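Local coordinates for conserved protein (Methanothermobacter thermautotrophicus, PDB 3BEY) that is of unestablished function but belongs to the carboxymuconolactone decarboxylase family and may have peroxiredoxin activity, as some AhpD-like relatives do, at residues D[38-41]-D[42-46]; D[57-60]-D[61-64]; D[18-21]-D[22-25]. One frame throughout, in Å; residues are numbered along the deposited sequence.

Contact 1: D[38-41]-D[42-46]; sequences LLIS and VACSV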
loop_
_atom_site.group_PDB
_atom_site.type_symbol
_atom_site.label_atom_id
_atom_site.label_comp_id
_atom_site.label_asym_id
_atom_site.label_seq_id
_atom_site.Cartn_x
_atom_site.Cartn_y
_atom_site.Cartn_z
ATOM N N LEU D 38 8.104 -15.577 13.940
ATOM C CA LEU D 38 9.236 -14.705 13.634
ATOM C C LEU D 38 9.412 -14.581 12.119
ATOM O O LEU D 38 9.560 -13.478 11.599
ATOM C CB LEU D 38 10.526 -15.243 14.270
ATOM C CG LEU D 38 10.625 -15.072 15.791
ATOM C CD1 LEU D 38 11.821 -15.839 16.319
ATOM C CD2 LEU D 38 10.737 -13.594 16.141
ATOM N N LEU D 39 9.409 -15.709 11.419
ATOM C CA LEU D 39 9.527 -15.688 9.967
ATOM C C LEU D 39 8.353 -14.893 9.379
ATOM O O LEU D 39 8.531 -14.055 8.493
ATOM C CB LEU D 39 9.511 -17.114 9.410
ATOM C CG LEU D 39 10.719 -18.006 9.723
ATOM C CD1 LEU D 39 10.323 -19.457 9.576
ATOM C CD2 LEU D 39 11.893 -17.637 8.792
ATOM N N ILE D 40 7.153 -15.151 9.879
ATOM C CA ILE D 40 5.983 -14.447 9.386
ATOM C C ILE D 40 6.103 -12.933 9.591
ATOM O O ILE D 40 5.744 -12.165 8.701
ATOM C CB ILE D 40 4.700 -14.992 10.057
ATOM C CG1 ILE D 40 4.455 -16.423 9.580
ATOM C CG2 ILE D 40 3.489 -14.140 9.697
ATOM C CD1 ILE D 40 3.402 -17.125 10.377
ATOM N N SER D 41 6.622 -12.516 10.751
ATOM C CA SER D 41 6.793 -11.095 11.061
ATOM C C SER D 41 7.744 -10.419 10.098
ATOM O O SER D 41 7.549 -9.261 9.725
ATOM C CB SER D 41 7.350 -10.890 12.467
ATOM O OG SER D 41 6.430 -11.279 13.458
ATOM N N VAL D 42 8.792 -11.129 9.716
ATOM C CA VAL D 42 9.755 -10.555 8.809
ATOM C C VAL D 42 9.151 -10.446 7.414
ATOM O O VAL D 42 9.141 -9.365 6.824
ATOM C CB VAL D 42 11.053 -11.393 8.774
ATOM C CG1 VAL D 42 11.974 -10.891 7.661
ATOM C CG2 VAL D 42 11.755 -11.304 10.121
ATOM N N ALA D 43 8.630 -11.560 6.905
ATOM C CA ALA D 43 8.030 -11.587 5.576
ATOM C C ALA D 43 6.923 -10.540 5.415
ATOM O O ALA D 43 6.813 -9.916 4.361
ATOM C CB ALA D 43 7.495 -12.971 5.279
ATOM N N CYS D 44 6.108 -10.351 6.450
ATOM C CA CYS D 44 5.033 -9.360 6.403
ATOM C C CYS D 44 5.573 -7.933 6.414
ATOM O O CYS D 44 5.005 -7.040 5.779
ATOM C CB CYS D 44 4.081 -9.543 7.584
ATOM S SG CYS D 44 2.859 -10.830 7.335
ATOM N N SER D 45 6.667 -7.722 7.145
ATOM C CA SER D 45 7.303 -6.406 7.216
ATOM C C SER D 45 7.759 -6.019 5.825
ATOM O O SER D 45 7.669 -4.855 5.431
ATOM C CB SER D 45 8.531 -6.434 8.133
ATOM O OG SER D 45 8.172 -6.791 9.453
ATOM N N VAL D 46 8.252 -7.019 5.095
ATOM C CA VAL D 46 8.750 -6.832 3.745
ATOM C C VAL D 46 7.611 -6.579 2.757
ATOM O O VAL D 46 7.712 -5.694 1.907
ATOM C CB VAL D 46 9.579 -8.071 3.295
ATOM C CG1 VAL D 46 9.874 -8.019 1.793
ATOM C CG2 VAL D 46 10.887 -8.108 4.077
#
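Helix 34-47, one of the core helices of this AhpD-like all-helical chain, carries the contact, in which Ser41 and Ser45 meet one turn apart. The carbonyl oxygen Ser41 O takes two donors from the same residue. Ser45 OG binds Ser41 O at 2.6 Å, tilted 22° from the carbonyl plane, while Ser45 N reaches Ser41 O at 3.1 Å from above that plane. OG can do this because it stands anti to its own carbonyl carbon, beside the backbone N (chi1 -61°), which folds the hydroxyl back against the preceding turn. The OG bond holds the Ser45 side chain in this rotation and satisfies its buried hydroxyl as a donor, while the bond from N continues the helix. Ser41 OG likewise folds back, onto Lys37 O. Before this pair the regular helical bonds run in sequence: Val42 N to Leu38 O, then Ala43 N to Leu39 O, 3.0 Å and close to straight at 175°, then Cys44 N to Ile40 O at 2.9 Å. Along another face, the methyl CG2 of Ile40 lies 4.1 Å from Cys44 SG, and the same sulfur is 3.5 Å from Ile40 O. Val42 CG2 rests 3.4 Å from Leu38 O. Outside the contact, Ser45 touches Cys53, which is disulfide-bonded to Cys50, and Ala43 and Ile40 pack against Ile40 and Ala43 of the second subunit. The arrangement is that of a buried alpha-helix whose serines fold back onto carbonyls one turn earlier, here beside the disulfide of an AhpD-like fold.

Contact 2: D[57-60]-D[61-64]; sequences HAEE and ALEA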
loop_
_atom_site.group_PDB
_atom_site.type_symbol
_atom_site.label_atom_id
_atom_site.label_comp_id
_atom_site.label_asym_id
_atom_site.label_seq_id
_atom_site.Cartn_x
_atom_site.Cartn_y
_atom_site.Cartn_z
ATOM N N HIS D 57 12.344 -6.865 13.211
ATOM C CA HIS D 57 11.941 -8.262 13.304
ATOM C C HIS D 57 13.043 -9.206 12.841
ATOM O O HIS D 57 13.135 -10.339 13.300
ATOM C CB HIS D 57 10.645 -8.483 12.524
ATOM C CG HIS D 57 9.491 -7.711 13.074
ATOM N ND1 HIS D 57 9.045 -7.864 14.375
ATOM C CD2 HIS D 57 8.722 -6.736 12.535
ATOM C CE1 HIS D 57 8.062 -7.021 14.607
ATOM N NE2 HIS D 57 7.844 -6.321 13.503
ATOM N N ALA D 58 13.901 -8.735 11.948
ATOM C CA ALA D 58 15.003 -9.570 11.479
ATOM C C ALA D 58 15.954 -9.836 12.645
ATOM O O ALA D 58 16.439 -10.952 12.828
ATOM C CB ALA D 58 15.750 -8.880 10.339
ATOM N N GLU D 59 16.217 -8.804 13.437
ATOM C CA GLU D 59 17.111 -8.953 14.569
ATOM C C GLU D 59 16.591 -9.951 15.597
ATOM O O GLU D 59 17.330 -10.846 16.032
ATOM C CB GLU D 59 17.362 -7.602 15.226
ATOM C CG GLU D 59 18.638 -6.957 14.745
ATOM C CD GLU D 59 19.832 -7.889 14.879
ATOM O OE1 GLU D 59 20.132 -8.331 16.010
ATOM O OE2 GLU D 59 20.478 -8.178 13.851
ATOM N N GLU D 60 15.324 -9.809 15.979
ATOM C CA GLU D 60 14.734 -10.728 16.947
ATOM C C GLU D 60 14.747 -12.138 16.379
ATOM O O GLU D 60 14.856 -13.108 17.120
ATOM C CB GLU D 60 13.309 -10.292 17.289
ATOM C CG GLU D 60 13.260 -8.892 17.872
ATOM C CD GLU D 60 11.856 -8.366 18.074
ATOM O OE1 GLU D 60 11.045 -8.440 17.122
ATOM O OE2 GLU D 60 11.570 -7.858 19.179
ATOM N N ALA D 61 14.653 -12.250 15.058
ATOM C CA ALA D 61 14.673 -13.555 14.409
ATOM C C ALA D 61 16.093 -14.127 14.437
ATOM O O ALA D 61 16.290 -15.336 14.590
ATOM C CB ALA D 61 14.175 -13.441 12.971
ATOM N N LEU D 62 17.079 -13.249 14.273
ATOM C CA LEU D 62 18.480 -13.655 14.309
ATOM C C LEU D 62 18.868 -13.997 15.746
ATOM O O LEU D 62 19.548 -14.984 15.997
ATOM C CB LEU D 62 19.374 -12.526 13.792
ATOM C CG LEU D 62 19.847 -12.572 12.341
ATOM C CD1 LEU D 62 18.833 -13.287 11.483
ATOM C CD2 LEU D 62 20.080 -11.151 11.847
ATOM N N GLU D 63 18.416 -13.176 16.684
ATOM C CA GLU D 63 18.720 -13.399 18.085
ATOM C C GLU D 63 17.979 -14.628 18.602
ATOM O O GLU D 63 18.191 -15.075 19.738
ATOM C CB GLU D 63 18.366 -12.147 18.888
ATOM C CG GLU D 63 19.102 -10.919 18.353
ATOM C CD GLU D 63 18.855 -9.656 19.151
ATOM O OE1 GLU D 63 17.676 -9.316 19.388
ATOM O OE2 GLU D 63 19.850 -8.994 19.525
ATOM N N ALA D 64 17.125 -15.183 17.745
ATOM C CA ALA D 64 16.352 -16.374 18.077
ATOM C C ALA D 64 16.949 -17.583 17.371
ATOM O O ALA D 64 16.424 -18.690 17.465
ATOM C CB ALA D 64 14.898 -16.196 17.658
#
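Ala61 opens the last part of helix 51-62, its N bonded to His57 O at 3.0 Å and its CB lying 3.3 Å from the same oxygen. Leu62 follows, with N on Ala58 O at 2.8 Å. Its side chain lies back over that carbonyl, CD1 3.6 Å from Ala58 O, while the other methyl, CD2, meets Glu59 OE2 at 3.6 Å; it also packs on Leu71 and on Arg95 of the third subunit. The Glu59 chain is bent at chi2 (-53°), which brings its carboxylate back across the leucine, the two side chains crossing at a slant, and OE2 makes a salt bridge to that same Arg95. An alanine in place of Leu62 would probably leave a gap against Leu71 and Arg95 of the third subunit, and remove the apolar cover beside Glu59 OE2. Glu63 N then binds Glu59 O at 2.7 Å, and the two acids come close, Glu59 OE1 to Glu63 OE2 at 3.6 Å with carboxylate planes 74° apart; this likely unfavourable pairing may be eased by the arginine. Ala64 comes last, its CB 3.1 Å from Glu60 O. Ala58, Ala61 and Leu62 rest on Leu71 of helix 68-90, whereas His57 and Ala64 lean on helix 34-47.

Contact 3: D[18-21]-D[22-25]; sequences SFKN and FREA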
loop_
_atom_site.group_PDB
_atom_site.type_symbol
_atom_site.label_atom_id
_atom_site.label_comp_id
_atom_site.label_asym_id
_atom_site.label_seq_id
_atom_site.Cartn_x
_atom_site.Cartn_y
_atom_site.Cartn_z
ATOM N N SER D 18 -2.347 -0.478 25.589
ATOM C CA SER D 18 -3.309 -1.461 25.088
ATOM C C SER D 18 -2.772 -2.085 23.798
ATOM O O SER D 18 -3.063 -3.238 23.484
ATOM C CB SER D 18 -4.662 -0.810 24.805
ATOM O OG SER D 18 -4.628 -0.082 23.594
ATOM N N PHE D 19 -1.990 -1.310 23.054
ATOM C CA PHE D 19 -1.417 -1.804 21.819
ATOM C C PHE D 19 -0.293 -2.782 22.115
ATOM O O PHE D 19 -0.159 -3.805 21.443
ATOM C CB PHE D 19 -0.875 -0.660 20.965
ATOM C CG PHE D 19 -0.340 -1.115 19.632
ATOM C CD1 PHE D 19 -1.200 -1.634 18.663
ATOM C CD2 PHE D 19 1.024 -1.069 19.362
ATOM C CE1 PHE D 19 -0.706 -2.100 17.440
ATOM C CE2 PHE D 19 1.523 -1.533 18.146
ATOM C CZ PHE D 19 0.653 -2.049 17.186
ATOM N N LYS D 20 0.528 -2.457 23.110
ATOM C CA LYS D 20 1.626 -3.338 23.483
ATOM C C LYS D 20 1.051 -4.667 23.957
ATOM O O LYS D 20 1.659 -5.716 23.773
ATOM C CB LYS D 20 2.486 -2.699 24.581
ATOM C CG LYS D 20 3.249 -1.458 24.116
ATOM C CD LYS D 20 4.278 -0.992 25.144
ATOM C CE LYS D 20 4.943 0.334 24.743
ATOM N NZ LYS D 20 5.647 0.291 23.422
ATOM N N ASN D 21 -0.139 -4.618 24.546
ATOM C CA ASN D 21 -0.795 -5.830 25.027
ATOM C C ASN D 21 -1.319 -6.627 23.837
ATOM O O ASN D 21 -1.259 -7.861 23.828
ATOM C CB ASN D 21 -1.941 -5.477 25.985
ATOM C CG ASN D 21 -1.441 -5.109 27.385
ATOM O OD1 ASN D 21 -2.210 -4.661 28.234
ATOM N ND2 ASN D 21 -0.144 -5.310 27.627
ATOM N N PHE D 22 -1.827 -5.918 22.834
ATOM C CA PHE D 22 -2.325 -6.567 21.635
ATOM C C PHE D 22 -1.141 -7.233 20.961
ATOM O O PHE D 22 -1.223 -8.390 20.540
ATOM C CB PHE D 22 -2.956 -5.543 20.687
ATOM C CG PHE D 22 -3.240 -6.084 19.306
ATOM C CD1 PHE D 22 -2.534 -5.613 18.205
ATOM C CD2 PHE D 22 -4.195 -7.078 19.109
ATOM C CE1 PHE D 22 -2.779 -6.124 16.923
ATOM C CE2 PHE D 22 -4.445 -7.594 17.832
ATOM C CZ PHE D 22 -3.735 -7.118 16.739
ATOM N N ARG D 23 -0.031 -6.505 20.876
ATOM C CA ARG D 23 1.160 -7.041 20.240
ATOM C C ARG D 23 1.595 -8.302 20.956
ATOM O O ARG D 23 1.923 -9.300 20.317
ATOM C CB ARG D 23 2.311 -6.025 20.256
ATOM C CG ARG D 23 3.437 -6.382 19.283
ATOM C CD ARG D 23 4.826 -6.233 19.895
ATOM N NE ARG D 23 5.209 -4.846 20.151
ATOM C CZ ARG D 23 6.267 -4.488 20.880
ATOM N NH1 ARG D 23 7.049 -5.417 21.427
ATOM N NH2 ARG D 23 6.548 -3.199 21.064
ATOM N N GLU D 24 1.591 -8.262 22.284
ATOM C CA GLU D 24 2.007 -9.417 23.072
ATOM C C GLU D 24 1.072 -10.618 22.962
ATOM O O GLU D 24 1.529 -11.764 22.938
ATOM C CB GLU D 24 2.201 -9.017 24.539
ATOM C CG GLU D 24 3.586 -8.419 24.812
ATOM C CD GLU D 24 4.712 -9.444 24.643
ATOM O OE1 GLU D 24 5.883 -9.030 24.495
ATOM O OE2 GLU D 24 4.429 -10.667 24.668
ATOM N N ALA D 25 -0.227 -10.362 22.891
ATOM C CA ALA D 25 -1.190 -11.449 22.770
ATOM C C ALA D 25 -0.918 -12.203 21.473
ATOM O O ALA D 25 -0.771 -13.423 21.466
ATOM C CB ALA D 25 -2.607 -10.903 22.765
#
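Phe19 O receives the shortest hydrogen bond of this part of helix 13-27, from Arg23 N at 2.8 Å with an N-H...O angle of 163°. The flanking bonds are of the same i to i+4 kind: Phe22 N to Ser18 O, Glu24 N to Lys20 O, and Ala25 N to Asn21 O at 2.9 Å. Among the side chains, Phe19 and Phe22 carry the apolar contact. Phe19 CE1 lies 4.0 Å from Phe22 CD1, at the edge of the Phe22 ring and near its plane. Both rings leave the helix with CG opposite the backbone N about the CA-CB bond (chi1 -177° in Phe19). Phe19 meets Phe22 of the fourth subunit, and Phe22 meets Phe19 of that subunit, with ring planes at about 55°, so the four rings form one aromatic cluster across the interface. On another side Lys20 NZ approaches Arg23 NH2 to 4.3 Å, and Arg23 NH2 is also close to Arg56 NH1. A weak, long ion pair joins Lys20 to Asp6. The chemistry implies a two-sided helix: aromatic carbon sealed between subunits, and gathered positive charge that would probably be costly without counter-ions or water.

The three contacts come in the order 3, 1, 2 along the chain, each a local contact between neighbouring turns, contact 2 at the end of its helix. Contacts 1 and 2 belong to successive helices and touch, their centres about 11 Å apart: Ser45 OG lies 3.1 Å from His57 CD2, and Leu38 CD1 is 3.4 Å from Ala64 CB. The Cys50-Cys53 disulfide sits at the start of helix 51-62, the helix of contact 2, and Cys53 is touched by Ser45 of contact 1. Contact 3 stands apart, with nearest atoms about 8 Å from contact 1 and about 6 Å from contact 2. Contacts 1 and 2 both touch the third subunit, contacts 1 and 3 the second, and contact 3 also meets the fourth.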